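Predicted ATPase involved in replication control, Cdc46/Mcm family (Methanopyrus kandleri AV19, PDB 3F8T) is a homolog of the MCM replicative helicases, a family that generally binds ATP and single-stranded DNA, and may share these activities. Local coordinates at residues 301-306 / 339-344. The protein carries 2 engineered substitutions. Sequence-based numbering, arbitrary orientation.
Sequences GGILAV and RCAVLA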
# COMPACT_ATOMS: atom_id res chain seq x y z
N GLY A 301 2.65 1.84 -1.47
CA GLY A 301 1.52 1.48 -2.31
C GLY A 301 0.31 2.40 -2.21
O GLY A 301 -0.74 2.14 -2.79
N GLY A 302 0.45 3.48 -1.45
CA GLY A 302 -0.67 4.40 -1.27
C GLY A 302 -0.22 5.85 -1.25
O GLY A 302 0.77 6.23 -1.92
N ILE A 303 -0.95 6.67 -0.49
CA ILE A 303 -0.69 8.11 -0.46
C ILE A 303 0.07 8.45 0.81
O ILE A 303 -0.34 8.09 1.90
CB ILE A 303 -2.02 8.92 -0.48
CG1 ILE A 303 -2.83 8.64 -1.76
CG2 ILE A 303 -1.75 10.42 -0.25
CD1 ILE A 303 -2.32 9.37 -3.01
N LEU A 304 1.17 9.17 0.65
CA LEU A 304 1.81 9.81 1.79
C LEU A 304 1.40 11.29 1.83
O LEU A 304 1.86 12.09 1.00
CB LEU A 304 3.33 9.65 1.77
CG LEU A 304 4.07 10.39 2.89
CD1 LEU A 304 3.87 9.70 4.23
CD2 LEU A 304 5.54 10.53 2.54
N ALA A 305 0.54 11.64 2.79
CA ALA A 305 0.09 13.03 2.91
C ALA A 305 1.05 13.78 3.81
O ALA A 305 1.16 13.48 5.01
CB ALA A 305 -1.34 13.09 3.45
N VAL A 306 1.77 14.74 3.23
CA VAL A 306 2.83 15.46 3.95
C VAL A 306 2.39 16.90 4.13
O VAL A 306 2.55 17.72 3.23
CB VAL A 306 4.18 15.41 3.19
CG1 VAL A 306 5.26 16.13 4.01
CG2 VAL A 306 4.61 13.96 2.96
N ARG A 339 6.85 3.03 -1.83
CA ARG A 339 6.33 3.34 -3.15
C ARG A 339 5.05 4.11 -2.97
O ARG A 339 3.96 3.62 -3.27
CB ARG A 339 6.11 2.04 -3.96
CG ARG A 339 7.43 1.32 -4.26
CD ARG A 339 7.23 -0.18 -4.61
NE ARG A 339 6.64 -0.95 -3.51
CZ ARG A 339 6.42 -2.26 -3.55
NH1 ARG A 339 6.75 -2.98 -4.63
NH2 ARG A 339 5.87 -2.87 -2.50
N CYS A 340 5.21 5.33 -2.46
CA CYS A 340 4.06 6.18 -2.11
C CYS A 340 3.90 7.33 -3.10
O CYS A 340 4.87 7.78 -3.71
CB CYS A 340 4.21 6.71 -0.68
SG CYS A 340 5.78 7.51 -0.31
N ALA A 341 2.67 7.79 -3.29
CA ALA A 341 2.41 8.99 -4.08
C ALA A 341 2.37 10.11 -3.05
O ALA A 341 1.58 10.06 -2.11
CB ALA A 341 1.07 8.84 -4.82
N VAL A 342 3.24 11.11 -3.21
CA VAL A 342 3.36 12.16 -2.21
C VAL A 342 2.36 13.29 -2.49
O VAL A 342 2.42 13.95 -3.54
CB VAL A 342 4.79 12.71 -2.13
CG1 VAL A 342 4.86 13.95 -1.21
CG2 VAL A 342 5.76 11.60 -1.65
N LEU A 343 1.45 13.47 -1.54
CA LEU A 343 0.50 14.58 -1.54
C LEU A 343 0.91 15.54 -0.44
O LEU A 343 0.61 15.32 0.72
CB LEU A 343 -0.93 14.10 -1.33
CG LEU A 343 -1.98 15.25 -1.18
CD1 LEU A 343 -1.97 16.18 -2.38
CD2 LEU A 343 -3.32 14.65 -0.98
N ALA A 344 1.60 16.60 -0.82
CA ALA A 344 2.15 17.54 0.13
C ALA A 344 1.30 18.82 0.13
O ALA A 344 0.56 19.08 -0.82
CB ALA A 344 3.55 17.86 -0.22
O HOH W 1 1.50 4.65 -4.48
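The peptide carbonyl of Arg339 takes the N-H of Gly301 from above its plane, 59° out of it, with N to O at 2.9 Å. From the other side of the plane a water donates to Arg339 O and also to Gly302 O; the guanidinium of Arg339 turns instead to Asp300, its NE forming a salt bridge. Regular parallel pairing follows: Gly302 O accepts Ala341 N (2.8 Å) nearly head-on, then Leu304 bonds through N to Ala341 O and through O to Leu343 N, and Val306 N reaches Leu343 O (2.8 Å). On one face, chi1 of Ile303 at -61° sets CG1 beside the backbone N and CG2 opposite that N, which lays the CG2 methyl against Leu343 CB at 3.9 Å, while CD1 covers Ala341 CB (3.9 Å); Ile303 and Leu343 both pack against helices 219-229 and 248-261. Trimming Ile303 to an alanine would probably remove these CG2 and CD1 contacts and open a gap beneath the helices. On the other face Cys340 SG lies against Leu304 CB (3.9 Å), and Val306 CG2 crosses Val342 CG1 (4.2 Å), beside helix 314-326. The strands are neighbours in a 2-3-4-1-5 parallel sheet, at positions that in AAA+ proteins carry Walker B and sensor 1.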